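Local coordinates for predicted ATPase involved in replication control, Cdc46/Mcm family (Methanopyrus kandleri AV19, PDB 3F8T), which probably binds ATP and single-stranded DNA, as expected of a homolog of the MCM replicative helicases, at residues R31-I36 and E78-E83; L279-K284 and I334-R339; R197-K202 and Y396-R401; H257-L262 and G301-V306. The protein carries 2 engineered substitutions. All blocks are in the same frame, centred on the assembly; numbering follows the deposited sequence.

Contact 1. Residues R31-I36 and E78-E83; sequences RVLIEI and EPALRE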
loop_
_atom_site.group_PDB
_atom_site.type_symbol
_atom_site.label_atom_id
_atom_site.label_comp_id
_atom_site.label_asym_id
_atom_site.label_seq_id
_atom_site.Cartn_x
_atom_site.Cartn_y
_atom_site.Cartn_z
ATOM N N ARG A 31 -45.291 0.071 1.765
ATOM C CA ARG A 31 -44.671 -1.062 2.469
ATOM C C ARG A 31 -43.143 -0.924 2.638
ATOM O O ARG A 31 -42.587 -1.334 3.664
ATOM C CB ARG A 31 -45.058 -2.407 1.837
ATOM C CG ARG A 31 -44.655 -2.599 0.384
ATOM C CD ARG A 31 -44.826 -4.071 -0.075
ATOM N NE ARG A 31 -43.833 -4.967 0.530
ATOM C CZ ARG A 31 -42.552 -5.034 0.162
ATOM N NH1 ARG A 31 -42.085 -4.259 -0.817
ATOM N NH2 ARG A 31 -41.729 -5.872 0.779
ATOM N N VAL A 32 -42.473 -0.340 1.642
ATOM C CA VAL A 32 -41.039 -0.064 1.744
ATOM C C VAL A 32 -40.743 0.703 3.023
ATOM O O VAL A 32 -39.886 0.279 3.811
ATOM C CB VAL A 32 -40.479 0.688 0.495
ATOM C CG1 VAL A 32 -39.012 1.145 0.713
ATOM C CG2 VAL A 32 -40.572 -0.194 -0.727
ATOM N N LEU A 33 -41.454 1.813 3.243
ATOM C CA LEU A 33 -41.216 2.644 4.420
ATOM C C LEU A 33 -41.690 2.007 5.728
ATOM O O LEU A 33 -41.025 2.136 6.754
ATOM C CB LEU A 33 -41.832 4.047 4.268
ATOM C CG LEU A 33 -41.064 5.154 3.529
ATOM C CD1 LEU A 33 -41.636 6.518 3.914
ATOM C CD2 LEU A 33 -39.550 5.115 3.798
ATOM N N ILE A 34 -42.844 1.343 5.697
ATOM C CA ILE A 34 -43.319 0.610 6.870
ATOM C C ILE A 34 -42.297 -0.460 7.298
ATOM O O ILE A 34 -41.975 -0.573 8.472
ATOM C CB ILE A 34 -44.709 -0.050 6.634
ATOM C CG1 ILE A 34 -45.784 1.019 6.429
ATOM C CG2 ILE A 34 -45.095 -0.909 7.840
ATOM C CD1 ILE A 34 -47.128 0.459 5.983
ATOM N N GLU A 35 -41.793 -1.246 6.354
ATOM C CA GLU A 35 -40.836 -2.293 6.731
ATOM C C GLU A 35 -39.518 -1.707 7.252
ATOM O O GLU A 35 -38.912 -2.260 8.182
ATOM C CB GLU A 35 -40.631 -3.286 5.592
ATOM C CG GLU A 35 -41.893 -4.122 5.368
ATOM C CD GLU A 35 -41.817 -5.034 4.162
ATOM O OE1 GLU A 35 -40.717 -5.577 3.866
ATOM O OE2 GLU A 35 -42.873 -5.217 3.506
ATOM N N ILE A 36 -39.107 -0.571 6.685
ATOM C CA ILE A 36 -37.895 0.129 7.147
ATOM C C ILE A 36 -38.002 0.592 8.605
ATOM O O ILE A 36 -37.111 0.333 9.422
ATOM C CB ILE A 36 -37.526 1.330 6.221
ATOM C CG1 ILE A 36 -37.018 0.814 4.860
ATOM C CG2 ILE A 36 -36.474 2.228 6.906
ATOM C CD1 ILE A 36 -36.817 1.912 3.764
ATOM N N GLU A 78 -33.296 7.533 0.708
ATOM C CA GLU A 78 -32.542 8.386 1.619
ATOM C C GLU A 78 -33.245 9.721 1.987
ATOM O O GLU A 78 -33.323 10.047 3.160
ATOM C CB GLU A 78 -31.112 8.590 1.093
ATOM C CG GLU A 78 -30.121 9.100 2.129
ATOM C CD GLU A 78 -30.044 10.609 2.153
ATOM O OE1 GLU A 78 -30.726 11.248 1.325
ATOM O OE2 GLU A 78 -29.303 11.160 3.000
ATOM N N PRO A 79 -33.715 10.523 0.993
ATOM C CA PRO A 79 -34.440 11.744 1.410
ATOM C C PRO A 79 -35.764 11.483 2.137
ATOM O O PRO A 79 -36.181 12.308 2.972
ATOM C CB PRO A 79 -34.684 12.489 0.087
ATOM C CG PRO A 79 -34.585 11.469 -0.952
ATOM C CD PRO A 79 -33.573 10.460 -0.469
ATOM N N ALA A 80 -36.420 10.361 1.832
ATOM C CA ALA A 80 -37.652 9.980 2.556
ATOM C C ALA A 80 -37.344 9.758 4.030
ATOM O O ALA A 80 -38.055 10.245 4.912
ATOM C CB ALA A 80 -38.261 8.724 1.958
ATOM N N LEU A 81 -36.273 9.012 4.286
ATOM C CA LEU A 81 -35.810 8.760 5.646
ATOM C C LEU A 81 -35.393 10.053 6.336
ATOM O O LEU A 81 -35.776 10.291 7.468
ATOM C CB LEU A 81 -34.686 7.712 5.649
ATOM C CG LEU A 81 -35.087 6.337 5.097
ATOM C CD1 LEU A 81 -33.948 5.326 5.216
ATOM C CD2 LEU A 81 -36.358 5.808 5.794
ATOM N N ARG A 82 -34.635 10.907 5.648
ATOM C CA ARG A 82 -34.297 12.218 6.214
ATOM C C ARG A 82 -35.554 12.997 6.631
ATOM O O ARG A 82 -35.592 13.613 7.707
ATOM C CB ARG A 82 -33.445 13.041 5.242
ATOM C CG ARG A 82 -31.954 12.672 5.266
ATOM C CD ARG A 82 -31.072 13.746 4.625
ATOM N NE ARG A 82 -30.907 13.511 3.194
ATOM C CZ ARG A 82 -31.583 14.143 2.235
ATOM N NH1 ARG A 82 -31.360 13.846 0.955
ATOM N NH2 ARG A 82 -32.472 15.083 2.546
ATOM N N GLU A 83 -36.583 12.951 5.783
ATOM C CA GLU A 83 -37.860 13.614 6.068
ATOM C C GLU A 83 -38.541 13.043 7.322
ATOM O O GLU A 83 -38.992 13.796 8.184
ATOM C CB GLU A 83 -38.782 13.571 4.833
ATOM C CG GLU A 83 -40.165 14.195 5.017
ATOM C CD GLU A 83 -40.129 15.634 5.527
ATOM O OE1 GLU A 83 -39.154 16.373 5.246
ATOM O OE2 GLU A 83 -41.092 16.025 6.213
#

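Contact 2. Residues L279-K284 and I334-R339; sequences LTAVLK and IALNAR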
loop_
_atom_site.group_PDB
_atom_site.type_symbol
_atom_site.label_atom_id
_atom_site.label_comp_id
_atom_site.label_asym_id
_atom_site.label_seq_id
_atom_site.Cartn_x
_atom_site.Cartn_y
_atom_site.Cartn_z
ATOM N N LEU A 279 6.517 12.601 -8.846
ATOM C CA LEU A 279 7.134 11.645 -7.920
ATOM C C LEU A 279 6.646 11.826 -6.480
ATOM O O LEU A 279 6.481 10.851 -5.749
ATOM C CB LEU A 279 8.672 11.761 -7.972
ATOM C CG LEU A 279 9.519 10.903 -7.022
ATOM C CD1 LEU A 279 9.302 9.386 -7.286
ATOM C CD2 LEU A 279 10.991 11.290 -7.153
ATOM N N THR A 280 6.427 13.069 -6.072
ATOM C CA THR A 280 6.026 13.360 -4.707
ATOM C C THR A 280 4.517 13.644 -4.649
ATOM O O THR A 280 3.711 12.741 -4.391
ATOM C CB THR A 280 6.867 14.533 -4.115
ATOM O OG1 THR A 280 6.753 15.674 -4.968
ATOM C CG2 THR A 280 8.333 14.144 -4.052
ATOM N N ALA A 281 4.147 14.895 -4.921
ATOM C CA ALA A 281 2.767 15.334 -4.918
ATOM C C ALA A 281 2.757 16.742 -5.493
ATOM O O ALA A 281 3.791 17.401 -5.522
ATOM C CB ALA A 281 2.201 15.329 -3.487
ATOM N N VAL A 282 1.603 17.194 -5.970
ATOM C CA VAL A 282 1.462 18.587 -6.421
ATOM C C VAL A 282 0.332 19.286 -5.640
ATOM O O VAL A 282 -0.738 18.705 -5.442
ATOM C CB VAL A 282 1.271 18.696 -7.964
ATOM C CG1 VAL A 282 -0.056 18.145 -8.406
ATOM C CG2 VAL A 282 1.413 20.145 -8.441
ATOM N N LEU A 283 0.605 20.502 -5.167
ATOM C CA LEU A 283 -0.425 21.349 -4.571
ATOM C C LEU A 283 -0.690 22.509 -5.528
ATOM O O LEU A 283 0.214 23.291 -5.817
ATOM C CB LEU A 283 0.014 21.857 -3.195
ATOM C CG LEU A 283 -0.920 22.791 -2.424
ATOM C CD1 LEU A 283 -2.165 22.056 -1.928
ATOM C CD2 LEU A 283 -0.169 23.416 -1.256
ATOM N N LYS A 284 -1.911 22.587 -6.047
ATOM C CA LYS A 284 -2.288 23.637 -6.993
ATOM C C LYS A 284 -3.258 24.599 -6.332
ATOM O O LYS A 284 -4.209 24.161 -5.681
ATOM C CB LYS A 284 -2.940 23.036 -8.234
ATOM C CG LYS A 284 -1.980 22.377 -9.202
ATOM C CD LYS A 284 -1.461 23.371 -10.241
ATOM C CE LYS A 284 -0.662 22.664 -11.334
ATOM N NZ LYS A 284 0.686 22.252 -10.858
ATOM N N ILE A 334 3.188 20.034 3.715
ATOM C CA ILE A 334 2.234 18.931 3.877
ATOM C C ILE A 334 2.996 17.613 3.768
ATOM O O ILE A 334 3.537 17.304 2.706
ATOM C CB ILE A 334 1.114 18.943 2.818
ATOM C CG1 ILE A 334 0.251 20.200 2.946
ATOM C CG2 ILE A 334 0.228 17.685 2.978
ATOM C CD1 ILE A 334 -0.347 20.667 1.627
ATOM N N ALA A 335 3.037 16.856 4.861
ATOM C CA ALA A 335 3.664 15.539 4.873
ATOM C C ALA A 335 2.628 14.488 4.488
ATOM O O ALA A 335 1.550 14.436 5.093
ATOM C CB ALA A 335 4.244 15.241 6.267
ATOM N N LEU A 336 2.937 13.668 3.473
ATOM C CA LEU A 336 2.051 12.555 3.049
ATOM C C LEU A 336 2.745 11.204 3.251
ATOM O O LEU A 336 3.961 11.125 3.133
ATOM C CB LEU A 336 1.663 12.703 1.573
ATOM C CG LEU A 336 1.025 14.036 1.173
ATOM C CD1 LEU A 336 0.918 14.156 -0.333
ATOM C CD2 LEU A 336 -0.347 14.164 1.819
ATOM N N ASN A 337 1.982 10.160 3.565
ATOM C CA ASN A 337 2.577 8.834 3.763
ATOM C C ASN A 337 3.092 8.336 2.420
ATOM O O ASN A 337 2.381 8.395 1.411
ATOM C CB ASN A 337 1.579 7.809 4.294
ATOM C CG ASN A 337 1.298 7.952 5.783
ATOM O OD1 ASN A 337 0.146 7.826 6.199
ATOM N ND2 ASN A 337 2.329 8.175 6.586
ATOM N N ALA A 338 4.325 7.862 2.430
ATOM C CA ALA A 338 4.959 7.283 1.261
ATOM C C ALA A 338 5.861 6.166 1.756
ATOM O O ALA A 338 7.088 6.214 1.606
ATOM C CB ALA A 338 5.758 8.343 0.518
ATOM N N ARG A 339 5.229 5.158 2.358
ATOM C CA ARG A 339 5.939 4.083 3.039
ATOM C C ARG A 339 6.179 2.989 2.032
ATOM O O ARG A 339 5.598 1.903 2.119
ATOM C CB ARG A 339 5.131 3.577 4.249
ATOM C CG ARG A 339 4.991 4.658 5.337
ATOM C CD ARG A 339 3.812 4.384 6.311
ATOM N NE ARG A 339 2.512 4.389 5.637
ATOM C CZ ARG A 339 1.342 4.231 6.260
ATOM N NH1 ARG A 339 1.294 4.078 7.590
ATOM N NH2 ARG A 339 0.211 4.240 5.564
#

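Contact 3. Residues R197-K202 and Y396-R401; sequences RELADK and YTLLRR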
loop_
_atom_site.group_PDB
_atom_site.type_symbol
_atom_site.label_atom_id
_atom_site.label_comp_id
_atom_site.label_asym_id
_atom_site.label_seq_id
_atom_site.Cartn_x
_atom_site.Cartn_y
_atom_site.Cartn_z
ATOM N N ARG A 197 0.594 -22.955 4.628
ATOM C CA ARG A 197 1.415 -23.637 5.621
ATOM C C ARG A 197 2.452 -24.539 4.967
ATOM O O ARG A 197 3.595 -24.579 5.409
ATOM C CB ARG A 197 0.573 -24.414 6.639
ATOM C CG ARG A 197 1.408 -25.068 7.753
ATOM C CD ARG A 197 2.304 -24.049 8.501
ATOM N NE ARG A 197 1.567 -22.888 9.013
ATOM C CZ ARG A 197 2.148 -21.784 9.484
ATOM N NH1 ARG A 197 3.470 -21.694 9.506
ATOM N NH2 ARG A 197 1.410 -20.771 9.931
ATOM N N GLU A 198 2.062 -25.229 3.895
ATOM C CA GLU A 198 3.004 -26.050 3.137
ATOM C C GLU A 198 4.129 -25.226 2.523
ATOM O O GLU A 198 5.290 -25.624 2.586
ATOM C CB GLU A 198 2.278 -26.858 2.063
ATOM C CG GLU A 198 1.500 -28.045 2.652
ATOM C CD GLU A 198 0.583 -28.690 1.636
ATOM O OE1 GLU A 198 0.992 -28.802 0.461
ATOM O OE2 GLU A 198 -0.542 -29.082 2.015
ATOM N N LEU A 199 3.787 -24.074 1.954
ATOM C CA LEU A 199 4.803 -23.187 1.375
ATOM C C LEU A 199 5.780 -22.734 2.461
ATOM O O LEU A 199 6.998 -22.858 2.296
ATOM C CB LEU A 199 4.148 -21.993 0.652
ATOM C CG LEU A 199 5.021 -21.008 -0.142
ATOM C CD1 LEU A 199 6.012 -21.731 -1.042
ATOM C CD2 LEU A 199 4.149 -20.050 -0.962
ATOM N N ALA A 200 5.249 -22.250 3.581
ATOM C CA ALA A 200 6.071 -21.847 4.740
ATOM C C ALA A 200 7.071 -22.903 5.225
ATOM O O ALA A 200 8.211 -22.581 5.567
ATOM C CB ALA A 200 5.185 -21.408 5.887
ATOM N N ASP A 201 6.633 -24.158 5.263
ATOM C CA ASP A 201 7.473 -25.263 5.733
ATOM C C ASP A 201 8.622 -25.606 4.782
ATOM O O ASP A 201 9.647 -26.130 5.216
ATOM C CB ASP A 201 6.619 -26.510 5.989
ATOM C CG ASP A 201 5.859 -26.441 7.299
ATOM O OD1 ASP A 201 6.250 -25.660 8.192
ATOM O OD2 ASP A 201 4.863 -27.170 7.441
ATOM N N LYS A 202 8.452 -25.316 3.492
ATOM C CA LYS A 202 9.451 -25.652 2.473
ATOM C C LYS A 202 10.647 -24.690 2.451
ATOM O O LYS A 202 11.321 -24.484 3.452
ATOM C CB LYS A 202 8.797 -25.656 1.094
ATOM C CG LYS A 202 7.877 -26.825 0.846
ATOM C CD LYS A 202 7.185 -26.679 -0.495
ATOM C CE LYS A 202 5.970 -27.597 -0.585
ATOM N NZ LYS A 202 4.998 -27.109 -1.605
ATOM N N TYR A 396 1.332 -17.455 -9.599
ATOM C CA TYR A 396 1.563 -16.092 -9.109
ATOM C C TYR A 396 0.421 -15.624 -8.199
ATOM O O TYR A 396 0.618 -14.809 -7.290
ATOM C CB TYR A 396 1.820 -15.119 -10.267
ATOM C CG TYR A 396 3.238 -15.210 -10.758
ATOM C CD1 TYR A 396 3.558 -15.895 -11.924
ATOM C CD2 TYR A 396 4.270 -14.666 -10.015
ATOM C CE1 TYR A 396 4.882 -15.991 -12.355
ATOM C CE2 TYR A 396 5.580 -14.769 -10.428
ATOM C CZ TYR A 396 5.879 -15.430 -11.591
ATOM O OH TYR A 396 7.194 -15.514 -11.969
ATOM N N THR A 397 -0.774 -16.146 -8.450
ATOM C CA THR A 397 -1.923 -15.902 -7.569
ATOM C C THR A 397 -1.619 -16.362 -6.145
ATOM O O THR A 397 -1.803 -15.602 -5.198
ATOM C CB THR A 397 -3.202 -16.579 -8.101
ATOM O OG1 THR A 397 -3.573 -15.964 -9.342
ATOM C CG2 THR A 397 -4.343 -16.421 -7.112
ATOM N N LEU A 398 -1.136 -17.593 -6.010
ATOM C CA LEU A 398 -0.771 -18.136 -4.718
ATOM C C LEU A 398 0.348 -17.312 -4.096
ATOM O O LEU A 398 0.216 -16.863 -2.960
ATOM C CB LEU A 398 -0.371 -19.622 -4.807
ATOM C CG LEU A 398 0.137 -20.234 -3.482
ATOM C CD1 LEU A 398 -0.972 -20.418 -2.452
ATOM C CD2 LEU A 398 0.928 -21.540 -3.661
ATOM N N LEU A 399 1.422 -17.093 -4.853
ATOM C CA LEU A 399 2.572 -16.327 -4.362
ATOM C C LEU A 399 2.172 -14.944 -3.852
ATOM O O LEU A 399 2.606 -14.521 -2.777
ATOM C CB LEU A 399 3.642 -16.197 -5.454
ATOM C CG LEU A 399 4.322 -17.506 -5.892
ATOM C CD1 LEU A 399 5.447 -17.232 -6.899
ATOM C CD2 LEU A 399 4.842 -18.275 -4.702
ATOM N N ARG A 400 1.350 -14.241 -4.622
ATOM C CA ARG A 400 0.956 -12.874 -4.244
ATOM C C ARG A 400 0.035 -12.875 -3.024
ATOM O O ARG A 400 0.180 -12.048 -2.114
ATOM C CB ARG A 400 0.260 -12.181 -5.406
ATOM C CG ARG A 400 0.122 -10.671 -5.215
ATOM C CD ARG A 400 -0.826 -10.067 -6.242
ATOM N NE ARG A 400 -0.703 -10.724 -7.547
ATOM C CZ ARG A 400 -1.591 -11.565 -8.078
ATOM N NH1 ARG A 400 -2.717 -11.878 -7.435
ATOM N NH2 ARG A 400 -1.351 -12.091 -9.271
ATOM N N ARG A 401 -0.932 -13.793 -3.020
ATOM C CA ARG A 401 -1.844 -13.907 -1.870
ATOM C C ARG A 401 -1.125 -14.326 -0.579
ATOM O O ARG A 401 -1.451 -13.817 0.497
ATOM C CB ARG A 401 -3.010 -14.848 -2.186
ATOM C CG ARG A 401 -4.041 -14.213 -3.096
ATOM C CD ARG A 401 -5.055 -15.250 -3.544
ATOM N NE ARG A 401 -5.910 -15.658 -2.440
ATOM C CZ ARG A 401 -6.983 -14.989 -2.029
ATOM N NH1 ARG A 401 -7.358 -13.860 -2.630
ATOM N NH2 ARG A 401 -7.689 -15.466 -1.014
#

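Contact 4. Residues H257-L262 and G301-V306; sequences HVLDHL and GGILAV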
loop_
_atom_site.group_PDB
_atom_site.type_symbol
_atom_site.label_atom_id
_atom_site.label_comp_id
_atom_site.label_asym_id
_atom_site.label_seq_id
_atom_site.Cartn_x
_atom_site.Cartn_y
_atom_site.Cartn_z
ATOM N N HIS A 257 8.083 -6.953 -13.940
ATOM C CA HIS A 257 7.680 -8.279 -13.476
ATOM C C HIS A 257 7.239 -8.264 -12.000
ATOM O O HIS A 257 6.122 -8.712 -11.655
ATOM C CB HIS A 257 8.810 -9.288 -13.703
ATOM C CG HIS A 257 8.478 -10.669 -13.229
ATOM N ND1 HIS A 257 7.250 -11.255 -13.460
ATOM C CD2 HIS A 257 9.204 -11.569 -12.531
ATOM C CE1 HIS A 257 7.237 -12.463 -12.924
ATOM N NE2 HIS A 257 8.412 -12.678 -12.356
ATOM N N VAL A 258 8.093 -7.709 -11.146
ATOM C CA VAL A 258 7.796 -7.621 -9.713
ATOM C C VAL A 258 6.484 -6.858 -9.474
ATOM O O VAL A 258 5.591 -7.339 -8.774
ATOM C CB VAL A 258 8.965 -6.975 -8.907
ATOM C CG1 VAL A 258 8.485 -6.621 -7.497
ATOM C CG2 VAL A 258 10.181 -7.912 -8.850
ATOM N N LEU A 259 6.363 -5.680 -10.069
ATOM C CA LEU A 259 5.157 -4.871 -9.900
ATOM C C LEU A 259 3.902 -5.486 -10.488
ATOM O O LEU A 259 2.810 -5.330 -9.940
ATOM C CB LEU A 259 5.355 -3.515 -10.541
ATOM C CG LEU A 259 6.010 -2.439 -9.705
ATOM C CD1 LEU A 259 5.818 -1.204 -10.514
ATOM C CD2 LEU A 259 5.324 -2.258 -8.384
ATOM N N ASP A 260 4.037 -6.158 -11.624
ATOM C CA ASP A 260 2.855 -6.672 -12.307
ATOM C C ASP A 260 2.311 -7.904 -11.655
ATOM O O ASP A 260 1.110 -8.091 -11.647
ATOM C CB ASP A 260 3.152 -6.996 -13.772
ATOM C CG ASP A 260 3.381 -5.749 -14.606
ATOM O OD1 ASP A 260 3.186 -4.614 -14.101
ATOM O OD2 ASP A 260 3.804 -5.917 -15.756
ATOM N N HIS A 261 3.193 -8.743 -11.123
ATOM C CA HIS A 261 2.831 -10.106 -10.757
ATOM C C HIS A 261 2.967 -10.460 -9.301
ATOM O O HIS A 261 2.413 -11.465 -8.865
ATOM C CB HIS A 261 3.676 -11.093 -11.570
ATOM C CG HIS A 261 3.540 -10.907 -13.044
ATOM N ND1 HIS A 261 2.327 -10.999 -13.690
ATOM C CD2 HIS A 261 4.457 -10.624 -13.998
ATOM C CE1 HIS A 261 2.501 -10.771 -14.980
ATOM N NE2 HIS A 261 3.784 -10.544 -15.193
ATOM N N LEU A 262 3.714 -9.656 -8.545
ATOM C CA LEU A 262 4.037 -10.049 -7.179
ATOM C C LEU A 262 3.752 -8.990 -6.132
ATOM O O LEU A 262 3.306 -9.327 -5.032
ATOM C CB LEU A 262 5.499 -10.497 -7.076
ATOM C CG LEU A 262 5.757 -11.872 -7.695
ATOM C CD1 LEU A 262 7.242 -12.122 -7.757
ATOM C CD2 LEU A 262 5.035 -12.961 -6.900
ATOM N N GLY A 301 2.933 1.619 1.161
ATOM C CA GLY A 301 2.692 0.249 1.586
ATOM C C GLY A 301 3.120 -0.821 0.587
ATOM O O GLY A 301 2.868 -2.010 0.793
ATOM N N GLY A 302 3.740 -0.405 -0.504
ATOM C CA GLY A 302 4.153 -1.362 -1.529
ATOM C C GLY A 302 5.504 -1.017 -2.125
ATOM O O GLY A 302 6.383 -0.454 -1.440
ATOM N N ILE A 303 5.672 -1.366 -3.400
ATOM C CA ILE A 303 6.956 -1.187 -4.072
ATOM C C ILE A 303 6.898 0.048 -4.952
ATOM O O ILE A 303 5.992 0.190 -5.764
ATOM C CB ILE A 303 7.311 -2.413 -4.960
ATOM C CG1 ILE A 303 7.420 -3.702 -4.115
ATOM C CG2 ILE A 303 8.569 -2.135 -5.814
ATOM C CD1 ILE A 303 8.738 -3.840 -3.341
ATOM N N LEU A 304 7.877 0.928 -4.796
ATOM C CA LEU A 304 8.084 1.981 -5.783
ATOM C C LEU A 304 9.227 1.568 -6.719
ATOM O O LEU A 304 10.402 1.568 -6.326
ATOM C CB LEU A 304 8.361 3.335 -5.122
ATOM C CG LEU A 304 8.696 4.464 -6.113
ATOM C CD1 LEU A 304 7.462 4.924 -6.864
ATOM C CD2 LEU A 304 9.366 5.616 -5.369
ATOM N N ALA A 305 8.873 1.218 -7.955
ATOM C CA ALA A 305 9.887 0.809 -8.931
ATOM C C ALA A 305 10.390 2.040 -9.671
ATOM O O ALA A 305 9.633 2.689 -10.406
ATOM C CB ALA A 305 9.320 -0.231 -9.904
ATOM N N VAL A 306 11.658 2.370 -9.456
ATOM C CA VAL A 306 12.237 3.609 -9.988
ATOM C C VAL A 306 13.273 3.229 -11.033
ATOM O O VAL A 306 14.415 2.934 -10.697
ATOM C CB VAL A 306 12.888 4.477 -8.887
ATOM C CG1 VAL A 306 13.435 5.775 -9.498
ATOM C CG2 VAL A 306 11.866 4.824 -7.801
#

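Contact 1. Residues R31-I36 and E78-E83
The CD2 methyl of Leu-81 is the bump of this contact: it pushes into the notch between Leu-33 and Ile-36, two residues on neighbouring turns of the facing helix. It meets Leu-33 CD2 at 3.8 Å and Ile-36 CG2 also at 3.8 Å, while those two methyls, Leu-33 CD2 and Ile-36 CG2, stand 5.2 Å apart as the walls of the hollow. Ile-36 offers this branch because its CG2 lies anti to the backbone N, with CG1 turned the other way at chi1 -70°. A second, shallower hollow lies over Ala-80, whose single methyl leaves room for Leu-33; there Leu-33 CD2 comes within 4.3 Å of Ala-80 CB. Leu-33 and Leu-81 run past one another in opposite directions, so they meet through their CD2 methyls alone. The helices cross at -57° with axes 11.7 Å apart, a wide spacing bridged by branched side chains in the helical part of the N-terminal MCM domain. Around this pair, Val-22 of helix 19-25 packs on Leu-33, Ile-70 of helix 64-72 on Ile-36, and Phe-98 of strand 96-99 on Leu-81. Charges stay away from the apolar seam: Arg-31 NH2 pairs with Glu-35 OE2 at 3.0 Å along one helix, and on the other Arg-82 NE donates to Glu-78 OE2 nearly in its guanidinium plane, at 2.9 Å.

Contact 2. Residues L279-K284 and I334-R339
Two beta-hairpins inserted into the AAA+ core of MCM proteins meet here: by their place in the chain, strand 281-285 corresponds to the helix-2 insert and strand 334-337 to the pre-sensor 1 hairpin. Ala-281 faces Leu-336 and Leu-283 faces Ile-334, so the strands run in opposing directions, but no hydrogen bond joins them. Their CA atoms are too far apart for sheet pairing, 8.5 Å between Ala-281 CA and Leu-336 CA, and the space is filled by alternate side chains. At the inner end the packing is close: Leu-336 CD1 reaches Ala-281 CB at 3.6 Å, a long side chain laid against a short one. Leu-336 CG sits beside its backbone N and anti to the carbonyl carbon (chi1 -55°), which leaves CD1 at the front of the fork. Farther out the sizes are more even. Leu-283 CD2 and Ile-334 CD1 touch at 4.0 Å with the two side chains at about a right angle, methyl to methyl. This outer pair is partly exposed, whereas Ala-281 and Leu-336 are buried. Leu-291 of strand 289-293 packs on both leucines, and Val-331 of strand 328-331 on Ala-281, so the partner strand of each hairpin adds to the same apolar patch. The purely hydrophobic join, without a shared sheet, sets side by side the helix-2 insert and the pre-sensor 1 hairpin, two elements characteristic of the AAA+ module of MCM helicases.

Contact 3. Residues R197-K202 and Y396-R401
Leu-199 holds its CG trans to the backbone N (chi1 -174°), which extends the side chain straight across toward helix 396-409, while Leu-399 folds its CG back beside its own N (chi1 -66°) and thereby brings CD2 round to meet it. The two methyls, Leu-199 CD2 and Leu-399 CD2, come to 4.2 Å, with the side chains at about a right angle to each other. Leu-398, one residue earlier, supplies a more distant second wall: its CD2 is 4.5 Å from Leu-199 CD2. Since Leu-398 CD2 and Leu-399 CD2 stand 5.2 Å apart, the methyl of Leu-199 faces the dip between them and touches neither backbone. Only 89 Å² is buried in all, so the segments meet through single methyl groups and a wider cluster completes the join. Tyr-402, farther along helix 396-409, packs on Leu-199; Phe-208 and Ala-211 of helix 204-212 pack on Leu-399; and Phe-196 meets Leu-398. Polar groups grip the same helices beside this apolar patch, where Arg-401 NE forms a salt bridge with Glu-192. Helix 190-201 ends at Asp-201, close after the leucine that makes the contact. Helix 396-409 comes after the last strand of the parallel core sheet, and the arrangement is consistent with the AAA+ module of MCM proteins, in which a helical lid follows the P-loop domain.

Contact 4. Residues H257-L262 and G301-V306
Leu-259 does nearly all the work here, setting both of its methyls against strand 303-307. CD1 of Leu-259 presses on Ala-305 CB at 3.7 Å, and the branching carbon Leu-259 CG follows at 4.0 Å from the same Ala-305 CB. The other methyl, Leu-259 CD2, rests on Ile-303, 3.6 Å from Ile-303 O and 4.0 Å from Ile-303 CB; the contact with the carbonyl oxygen is plain van der Waals packing. The fork thus straddles two residues that point to the same face of the strand, and the Leu-259 and Ile-303 side chains cross obliquely. Next to this tight spot the fit is looser. Val-258 points toward the strand, but its CG1 stays 4.6 Å from Ile-303 CG1, and Asp-260, the residue after Leu-259, is exposed to solvent. Leu-259 itself is partly exposed, whereas Ile-303 and Ala-305 are buried. With an alanine in place of Leu-259, both methyls would be gone, which would probably open a gap over Ala-305 CB and Ile-303 CB. Helix 248-261 connects strands 242-245 and 266-270 of the parallel sheet, a beta-alpha-beta crossover that passes strand 303-307, the Walker B position of a AAA+ core. Tyr-268 of strand 266-270 packs on both Leu-259 and Ala-305, while Leu-229 of helix 219-229 fills in beside Val-258 and Ile-303, and Ile-212 of helix 204-212 reaches Val-258.

How the contacts relate
All four contacts are apolar, without a hydrogen bond across any pair of segments, but they differ in place. Contact 1 is buried within the N-terminal domain, its nearest atoms about 29 Å or more from the other three. Contacts 3 and 4 are buried in the AAA+ region, one joining two helices and the other a helix to the central sheet. Contact 2, only partly buried, joins two hairpins, with Ala-281 and Leu-336 buried and Leu-283 and Ile-334 partly exposed. The last three are linked through contact 4: Arg-339 O of contact 2 probably accepts a hydrogen bond from its Gly-301 N, and the rings of Tyr-396 and His-257 meet between contacts 3 and 4.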